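Local coordinates for beta-xylanase (Roseburia intestinalis L1-82, PDB 6SGF), which binds xylan with low affinity through this CBM86 module, while the full-length enzyme probably hydrolyses internal beta-1,4-xylosidic linkages in xylans, at residues Y86-S89 / E93-I96; V57-A62 / I68-Y73; A21-E24 / Q29-L32. One frame throughout, in Å; residues are numbered along the deposited sequence.

Interaction 1: residues Y86-S89 / E93-I96; sequences YGLS and EYTI. With XYP (beta-D-xylopyranose), chain H.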
loop_
_atom_site.group_PDB
_atom_site.type_symbol
_atom_site.label_atom_id
_atom_site.label_comp_id
_atom_site.label_asym_id
_atom_site.label_seq_id
_atom_site.Cartn_x
_atom_site.Cartn_y
_atom_site.Cartn_z
ATOM N N TYR B 86 -5.811 -20.977 -6.429
ATOM C CA TYR B 86 -7.240 -20.824 -6.601
ATOM C C TYR B 86 -8.014 -20.962 -5.294
ATOM O O TYR B 86 -7.614 -21.703 -4.392
ATOM C CB TYR B 86 -7.773 -21.886 -7.556
ATOM C CG TYR B 86 -7.129 -22.005 -8.897
ATOM C CD1 TYR B 86 -7.592 -21.274 -9.970
ATOM C CD2 TYR B 86 -6.054 -22.894 -9.110
ATOM C CE1 TYR B 86 -7.020 -21.418 -11.236
ATOM C CE2 TYR B 86 -5.481 -23.036 -10.366
ATOM C CZ TYR B 86 -5.977 -22.292 -11.424
ATOM O OH TYR B 86 -5.438 -22.396 -12.679
ATOM N N GLY B 87 -9.168 -20.300 -5.243
ATOM C CA GLY B 87 -10.163 -20.488 -4.186
ATOM C C GLY B 87 -9.733 -20.037 -2.811
ATOM O O GLY B 87 -10.068 -20.689 -1.811
ATOM N N LEU B 88 -8.988 -18.934 -2.740
ATOM C CA LEU B 88 -8.411 -18.450 -1.499
ATOM C C LEU B 88 -9.407 -17.559 -0.764
ATOM O O LEU B 88 -10.069 -16.716 -1.371
ATOM C CB LEU B 88 -7.123 -17.660 -1.770
ATOM C CG LEU B 88 -6.032 -18.335 -2.612
ATOM C CD1 LEU B 88 -4.913 -17.346 -2.923
ATOM C CD2 LEU B 88 -5.498 -19.583 -1.895
ATOM N N SER B 89 -9.517 -17.769 0.548
ATOM C CA SER B 89 -10.420 -16.998 1.386
ATOM C C SER B 89 -9.837 -16.938 2.793
ATOM O O SER B 89 -8.947 -17.711 3.154
ATOM C CB SER B 89 -11.846 -17.578 1.435
ATOM O OG SER B 89 -11.885 -18.783 2.170
ATOM N N GLU B 93 -3.931 -11.062 3.372
ATOM C CA GLU B 93 -2.686 -11.173 2.615
ATOM C C GLU B 93 -2.498 -12.621 2.207
ATOM O O GLU B 93 -2.565 -13.522 3.054
ATOM C CB GLU B 93 -1.495 -10.677 3.455
ATOM C CG GLU B 93 -1.643 -9.214 3.781
ATOM C CD GLU B 93 -0.356 -8.521 4.167
ATOM O OE1 GLU B 93 0.614 -9.209 4.533
ATOM O OE2 GLU B 93 -0.331 -7.267 4.095
ATOM N N TYR B 94 -2.241 -12.836 0.921
ATOM C CA TYR B 94 -2.021 -14.164 0.377
ATOM C C TYR B 94 -0.690 -14.187 -0.355
ATOM O O TYR B 94 -0.381 -13.263 -1.097
ATOM C CB TYR B 94 -3.112 -14.558 -0.616
ATOM C CG TYR B 94 -4.530 -14.537 -0.067
ATOM C CD1 TYR B 94 -5.024 -15.624 0.623
ATOM C CD2 TYR B 94 -5.383 -13.441 -0.267
ATOM C CE1 TYR B 94 -6.304 -15.633 1.116
ATOM C CE2 TYR B 94 -6.659 -13.446 0.242
ATOM C CZ TYR B 94 -7.113 -14.560 0.927
ATOM O OH TYR B 94 -8.382 -14.638 1.426
ATOM N N THR B 95 0.052 -15.292 -0.231
ATOM C CA THR B 95 1.384 -15.376 -0.814
ATOM C C THR B 95 1.434 -16.469 -1.869
ATOM O O THR B 95 0.930 -17.575 -1.650
ATOM C CB THR B 95 2.434 -15.640 0.267
ATOM O OG1 THR B 95 2.536 -14.488 1.111
ATOM C CG2 THR B 95 3.776 -15.906 -0.345
ATOM N N ILE B 96 2.002 -16.136 -3.030
ATOM C CA ILE B 96 2.327 -17.113 -4.062
ATOM C C ILE B 96 3.846 -17.168 -4.156
ATOM O O ILE B 96 4.502 -16.125 -4.240
ATOM C CB ILE B 96 1.727 -16.734 -5.425
ATOM C CG1 ILE B 96 0.205 -16.855 -5.406
ATOM C CG2 ILE B 96 2.292 -17.640 -6.523
ATOM C CD1 ILE B 96 -0.414 -16.276 -6.664
HETATM C C1 XYP H . -9.177 -22.423 -15.169
HETATM C C2 XYP H . -8.351 -23.711 -15.173
HETATM C C3 XYP H . -8.864 -24.720 -14.205
HETATM C C4 XYP H . -8.969 -24.093 -12.862
HETATM C C5 XYP H . -9.727 -22.760 -12.861
HETATM O O2 XYP H . -8.370 -24.304 -16.474
HETATM O O3 XYP H . -7.899 -25.789 -14.099
HETATM O O4 XYP H . -9.719 -24.907 -11.963
HETATM O O5 XYP H . -9.117 -21.823 -13.788
#

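Interaction 2: residues V57-A62 / I68-Y73; sequences VTFQVA and ISLKVY. With XYP (beta-D-xylopyranose), chain C.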
loop_
_atom_site.group_PDB
_atom_site.type_symbol
_atom_site.label_atom_id
_atom_site.label_comp_id
_atom_site.label_asym_id
_atom_site.label_seq_id
_atom_site.Cartn_x
_atom_site.Cartn_y
_atom_site.Cartn_z
ATOM N N VAL B 57 5.438 -13.523 -3.870
ATOM C CA VAL B 57 4.567 -12.424 -4.275
ATOM C C VAL B 57 3.365 -12.417 -3.328
ATOM O O VAL B 57 2.620 -13.402 -3.261
ATOM C CB VAL B 57 4.098 -12.559 -5.735
ATOM C CG1 VAL B 57 3.274 -11.345 -6.128
ATOM C CG2 VAL B 57 5.293 -12.706 -6.711
ATOM N N THR B 58 3.148 -11.304 -2.629
ATOM C CA THR B 58 2.079 -11.216 -1.648
ATOM C C THR B 58 1.044 -10.185 -2.091
ATOM O O THR B 58 1.374 -9.017 -2.311
ATOM C CB THR B 58 2.637 -10.871 -0.270
ATOM O OG1 THR B 58 3.550 -11.898 0.125
ATOM C CG2 THR B 58 1.503 -10.795 0.757
ATOM N N PHE B 59 -0.196 -10.629 -2.223
ATOM C CA PHE B 59 -1.316 -9.779 -2.582
ATOM C C PHE B 59 -2.035 -9.391 -1.300
ATOM O O PHE B 59 -2.437 -10.270 -0.525
ATOM C CB PHE B 59 -2.316 -10.484 -3.502
ATOM C CG PHE B 59 -1.756 -10.928 -4.820
ATOM C CD1 PHE B 59 -0.795 -11.936 -4.891
ATOM C CD2 PHE B 59 -2.212 -10.365 -5.979
ATOM C CE1 PHE B 59 -0.307 -12.378 -6.114
ATOM C CE2 PHE B 59 -1.766 -10.795 -7.188
ATOM C CZ PHE B 59 -0.792 -11.811 -7.265
ATOM N N GLN B 60 -2.208 -8.098 -1.086
ATOM C CA GLN B 60 -3.009 -7.588 0.016
ATOM C C GLN B 60 -4.363 -7.133 -0.512
ATOM O O GLN B 60 -4.431 -6.333 -1.460
ATOM C CB GLN B 60 -2.300 -6.432 0.720
ATOM C CG GLN B 60 -3.051 -5.894 1.941
ATOM C CD GLN B 60 -2.272 -4.801 2.697
ATOM O OE1 GLN B 60 -1.273 -4.262 2.215
ATOM N NE2 GLN B 60 -2.739 -4.482 3.870
ATOM N N VAL B 61 -5.428 -7.640 0.111
ATOM C CA VAL B 61 -6.799 -7.349 -0.278
ATOM C C VAL B 61 -7.595 -6.823 0.916
ATOM O O VAL B 61 -7.193 -6.941 2.079
ATOM C CB VAL B 61 -7.498 -8.572 -0.898
ATOM C CG1 VAL B 61 -6.755 -9.048 -2.131
ATOM C CG2 VAL B 61 -7.635 -9.669 0.101
ATOM N N ALA B 62 -8.754 -6.244 0.602
ATOM C CA ALA B 62 -9.665 -5.729 1.618
ATOM C C ALA B 62 -11.092 -5.934 1.126
ATOM O O ALA B 62 -11.339 -6.036 -0.068
ATOM C CB ALA B 62 -9.370 -4.250 1.926
ATOM N N ILE B 68 -11.011 -15.912 -4.015
ATOM C CA ILE B 68 -10.303 -15.354 -5.162
ATOM C C ILE B 68 -9.180 -16.287 -5.610
ATOM O O ILE B 68 -8.632 -17.071 -4.838
ATOM C CB ILE B 68 -9.723 -13.930 -4.906
ATOM C CG1 ILE B 68 -8.744 -13.900 -3.716
ATOM C CG2 ILE B 68 -10.822 -12.956 -4.711
ATOM C CD1 ILE B 68 -8.137 -12.554 -3.486
ATOM N N SER B 69 -8.821 -16.139 -6.883
ATOM C CA SER B 69 -7.669 -16.760 -7.504
ATOM C C SER B 69 -6.658 -15.682 -7.864
ATOM O O SER B 69 -7.029 -14.584 -8.295
ATOM C CB SER B 69 -8.118 -17.544 -8.742
ATOM O OG SER B 69 -8.967 -18.596 -8.283
ATOM N N LEU B 70 -5.388 -15.978 -7.633
ATOM C CA LEU B 70 -4.311 -15.029 -7.809
ATOM C C LEU B 70 -3.338 -15.570 -8.850
ATOM O O LEU B 70 -3.037 -16.773 -8.871
ATOM C CB LEU B 70 -3.609 -14.762 -6.490
ATOM C CG LEU B 70 -4.535 -14.270 -5.376
ATOM C CD1 LEU B 70 -3.763 -14.268 -4.043
ATOM C CD2 LEU B 70 -5.132 -12.937 -5.633
ATOM N N LYS B 71 -2.829 -14.682 -9.690
ATOM C CA LYS B 71 -1.969 -15.057 -10.803
ATOM C C LYS B 71 -0.730 -14.176 -10.879
ATOM O O LYS B 71 -0.818 -12.959 -10.725
ATOM C CB LYS B 71 -2.707 -14.933 -12.145
ATOM C CG LYS B 71 -3.912 -15.826 -12.280
ATOM C CD LYS B 71 -4.563 -15.614 -13.667
ATOM C CE LYS B 71 -5.763 -16.515 -13.914
ATOM N NZ LYS B 71 -6.112 -16.409 -15.378
ATOM N N VAL B 72 0.406 -14.798 -11.169
ATOM C CA VAL B 72 1.656 -14.121 -11.476
ATOM C C VAL B 72 2.009 -14.496 -12.910
ATOM O O VAL B 72 2.329 -15.652 -13.199
ATOM C CB VAL B 72 2.770 -14.497 -10.505
ATOM C CG1 VAL B 72 4.031 -13.713 -10.835
ATOM C CG2 VAL B 72 2.324 -14.232 -9.100
ATOM N N TYR B 73 1.979 -13.523 -13.803
ATOM C CA TYR B 73 2.254 -13.786 -15.210
ATOM C C TYR B 73 3.753 -13.697 -15.471
ATOM O O TYR B 73 4.475 -12.961 -14.785
ATOM C CB TYR B 73 1.553 -12.771 -16.092
ATOM C CG TYR B 73 0.054 -12.805 -16.119
ATOM C CD1 TYR B 73 -0.704 -12.294 -15.070
ATOM C CD2 TYR B 73 -0.608 -13.303 -17.232
ATOM C CE1 TYR B 73 -2.081 -12.274 -15.129
ATOM C CE2 TYR B 73 -1.968 -13.281 -17.315
ATOM C CZ TYR B 73 -2.707 -12.792 -16.267
ATOM O OH TYR B 73 -4.071 -12.801 -16.379
HETATM C C1 XYP C . -9.795 -18.350 -18.408
HETATM C C2 XYP C . -8.825 -18.002 -17.277
HETATM C C3 XYP C . -8.253 -19.253 -16.707
HETATM C C4 XYP C . -9.313 -20.284 -16.391
HETATM C C5 XYP C . -10.250 -20.577 -17.572
HETATM O O2 XYP C . -7.853 -17.085 -17.784
HETATM O O3 XYP C . -7.545 -18.898 -15.484
HETATM O O4 XYP C . -8.616 -21.479 -16.005
HETATM O O5 XYP C . -10.852 -19.297 -17.948
#

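Interaction 3: residues A21-E24 / Q29-L32; sequences ADYE and QWKL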
loop_
_atom_site.group_PDB
_atom_site.type_symbol
_atom_site.label_atom_id
_atom_site.label_comp_id
_atom_site.label_asym_id
_atom_site.label_seq_id
_atom_site.Cartn_x
_atom_site.Cartn_y
_atom_site.Cartn_z
ATOM N N ALA B 21 -13.783 -8.303 -15.533
ATOM C CA ALA B 21 -14.431 -7.825 -14.323
ATOM C C ALA B 21 -14.649 -6.319 -14.417
ATOM O O ALA B 21 -14.066 -5.631 -15.257
ATOM C CB ALA B 21 -13.581 -8.155 -13.096
ATOM N N ASP B 22 -15.495 -5.803 -13.534
ATOM C CA ASP B 22 -15.666 -4.367 -13.380
ATOM C C ASP B 22 -14.635 -3.858 -12.382
ATOM O O ASP B 22 -14.430 -4.490 -11.344
ATOM C CB ASP B 22 -17.066 -4.073 -12.894
ATOM C CG ASP B 22 -17.547 -2.699 -13.285
ATOM O OD1 ASP B 22 -16.795 -1.880 -13.854
ATOM O OD2 ASP B 22 -18.721 -2.441 -13.041
ATOM N N TYR B 23 -13.954 -2.754 -12.716
ATOM C CA TYR B 23 -12.879 -2.248 -11.858
ATOM C C TYR B 23 -12.889 -0.726 -11.834
ATOM O O TYR B 23 -13.164 -0.071 -12.846
ATOM C CB TYR B 23 -11.503 -2.743 -12.330
ATOM C CG TYR B 23 -11.270 -2.564 -13.807
ATOM C CD1 TYR B 23 -10.787 -1.367 -14.326
ATOM C CD2 TYR B 23 -11.535 -3.589 -14.690
ATOM C CE1 TYR B 23 -10.592 -1.202 -15.687
ATOM C CE2 TYR B 23 -11.348 -3.423 -16.042
ATOM C CZ TYR B 23 -10.887 -2.241 -16.537
ATOM O OH TYR B 23 -10.705 -2.114 -17.898
ATOM N N GLU B 24 -12.581 -0.164 -10.668
ATOM C CA GLU B 24 -12.397 1.268 -10.543
ATOM C C GLU B 24 -11.419 1.490 -9.414
ATOM O O GLU B 24 -11.433 0.744 -8.425
ATOM C CB GLU B 24 -13.728 1.991 -10.252
ATOM C CG GLU B 24 -14.381 1.553 -8.971
ATOM C CD GLU B 24 -15.888 1.758 -8.977
ATOM O OE1 GLU B 24 -16.390 2.436 -8.055
ATOM O OE2 GLU B 24 -16.565 1.259 -9.913
ATOM N N GLN B 29 -7.664 2.150 -3.668
ATOM C CA GLN B 29 -7.738 0.709 -3.888
ATOM C C GLN B 29 -8.397 0.394 -5.226
ATOM O O GLN B 29 -9.238 1.141 -5.721
ATOM C CB GLN B 29 -8.541 0.040 -2.765
ATOM C CG GLN B 29 -7.902 0.293 -1.409
ATOM C CD GLN B 29 -8.665 -0.348 -0.261
ATOM O OE1 GLN B 29 -9.806 -0.801 -0.432
ATOM N NE2 GLN B 29 -8.052 -0.349 0.920
ATOM N N TRP B 30 -8.004 -0.724 -5.820
ATOM C CA TRP B 30 -8.698 -1.211 -7.005
ATOM C C TRP B 30 -9.918 -1.988 -6.515
ATOM O O TRP B 30 -9.768 -3.064 -5.928
ATOM C CB TRP B 30 -7.776 -2.087 -7.852
ATOM C CG TRP B 30 -6.928 -1.346 -8.843
ATOM C CD1 TRP B 30 -5.569 -1.218 -8.830
ATOM C CD2 TRP B 30 -7.390 -0.616 -9.984
ATOM N NE1 TRP B 30 -5.150 -0.470 -9.907
ATOM C CE2 TRP B 30 -6.252 -0.077 -10.623
ATOM C CE3 TRP B 30 -8.662 -0.358 -10.525
ATOM C CZ2 TRP B 30 -6.342 0.702 -11.782
ATOM C CZ3 TRP B 30 -8.748 0.421 -11.680
ATOM C CH2 TRP B 30 -7.593 0.925 -12.301
ATOM N N LYS B 31 -11.124 -1.443 -6.749
ATOM C CA LYS B 31 -12.375 -2.042 -6.303
ATOM C C LYS B 31 -12.950 -2.863 -7.456
ATOM O O LYS B 31 -13.164 -2.343 -8.552
ATOM C CB LYS B 31 -13.366 -0.976 -5.820
ATOM C CG LYS B 31 -12.808 -0.131 -4.648
ATOM C CD LYS B 31 -13.835 0.424 -3.707
ATOM C CE LYS B 31 -13.142 1.151 -2.550
ATOM N NZ LYS B 31 -12.793 0.259 -1.450
ATOM N N LEU B 32 -13.139 -4.158 -7.224
ATOM C CA LEU B 32 -13.500 -5.070 -8.289
ATOM C C LEU B 32 -14.869 -5.683 -8.032
ATOM O O LEU B 32 -15.250 -5.944 -6.877
ATOM C CB LEU B 32 -12.464 -6.197 -8.432
ATOM C CG LEU B 32 -10.994 -5.796 -8.393
ATOM C CD1 LEU B 32 -10.145 -7.074 -8.408
ATOM C CD2 LEU B 32 -10.617 -4.857 -9.508
#

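Interaction 1: residues Y86-S89 / E93-I96
Tyr94 presents one face of its ring to Leu88, and this is the main contact between segments 86-89 and 93-96. Leu88 CB stands 4.0 Å from the centroid of the Tyr94 ring, 28° off its normal, which makes a CH-pi contact; Leu88 CD1 follows further back, 3.9 Å from Tyr94 CD1. With chi1 at -58°, Tyr94 CG lies beside the backbone N, anti to the carbonyl carbon, which directs the phenol past Leu88, the two side chains running in opposite directions, to the Ser89 backbone, where Tyr94 OH lies 3.0 Å from Ser89 C. That approach is packing: the hydroxyl is hydrogen-bonded instead to Gln64 OE1 and to the backbone Gln91 N. Thr95 turns away, and its OG1 bonds to Thr58 OG1 of strand 54-62. Ile96, next along, packs on Phe59 and Leu70. Within its own sheet, Gly87 and Leu88 both face Ile68 of the neighbouring strand 68-73, a G1 beta bulge with Gly87 at positive phi. Just before the bulge, the Tyr86 ring lies against a bound xylose, with Tyr86 CE1 3.3 Å from O5 of the sugar. Such an aromatic platform beside a beta-sandwich core is characteristic of a carbohydrate-binding module.

Interaction 2: residues V57-A62 / I68-Y73
Lys71 NZ is gripped from several directions: it donates to O3 of a bound xylose at 2.9 Å and, weakly, to O2 of the same sugar at 3.0 Å, while forming a salt bridge with Asp78 OD1 and a hydrogen bond with Gln40 OE1. Asp78 and Gln40 also bond to this xylose themselves, so the three side chains work as one polar site. The lysine chain is extended beyond CG, chi2 to chi4 all near 180°, which carries the ammonium group well away from strand 57-62. While the side chain leaves for the sugar, the backbone carbonyl meets the core: Lys71 O sits at the edge of the Phe59 ring, 3.6 Å from Phe59 CZ. Over one face of that ring lies Leu70: its CB is 4.1 Å from the centroid of Phe59, almost on the ring normal, and its two methyls reach on to the CB end, with Leu70 CD1 3.9 Å from Phe59 CD1. To one side, Val57 CG2 and Val72 CG2 meet tip to tip at 4.1 Å; to the other, Val61 CG1 meets Ile68 CD1 at 4.0 Å in the same fashion. The axes of the two short strand segments approach to 9.2 Å, with 139° between their N-to-C directions; they lie in different sheets and pack as two layers of a beta-sandwich. With buried carbon on the inner face of strand 68-73 and a charge-paired lysine on the outer, the strand joins the apolar core to sugar recognition, and Asp78 would be expected to stabilise the ammonium.

Interaction 3: residues A21-E24 / Q29-L32
A beta hairpin built from strands 22-26 and 29-34 contains this contact, and the antiparallel pairing of Glu24 with Lys31 fixes its register. Glu24 and Lys31 are a hydrogen-bonded pair: Lys31 N donates to Glu24 O at 2.8 Å, a nearly straight bond of 167°, and Glu24 N returns one to Lys31 O at 3.1 Å. Beside them Tyr23 and Leu32 form the non-hydrogen-bonded pair. There the backbones approach through CA-H...O contacts, one from Leu32 CA to Asp22 O at 3.2 Å and the other from Tyr23 CA to Lys31 O at 3.3 Å. The hairpin belongs to the sheet that also holds strand 119-130, to which Trp30 and Leu32 are backbone-bonded, and the face bearing Tyr23 and Leu32 turns towards Val41 in strand 40-50 of the other sheet. On this face Leu32 CD2 lies 3.6 Å from Tyr23 CB. With chi1 at 48°, Tyr23 CG sits between backbone N and carbonyl carbon, and the ring runs alongside Trp30, pointing the same way, with Trp30 CZ3 3.8 Å from Tyr23 CD1; the ring planes stand at 73°, an oblique pair. Trp30 also packs against the Glu24 backbone, with Trp30 CE3 3.5 Å from Glu24 C, and its NE1 is hydrogen-bonded to Leu14 O. On the opposite face the Glu24 and Lys31 side chains cross at their aliphatic parts, while Gln29 NE2 bonds to Asp27 O of the second subunit.

How the interactions relate
Read from the N terminus, the three contacts follow in series, and none encloses or crosses another. Interaction 3 comes first and closes a hairpin in one sheet. Interaction 2 next closes the loop 63-67, along which the chain passes from that sheet to the other. Interaction 1 closes the three-residue return 90-92, which brings the chain back. Interactions 1 and 2 are neighbours, about 6 Å between centres, because their strands pair in both sheets: Ile96 O pairs with Val57 N in one layer and Leu88 N with Ile68 O in the other, probable hydrogen bonds both of 2.8 Å. Interaction 3 meets interaction 2 where Gln29 packs near Ala62, but does not touch interaction 1.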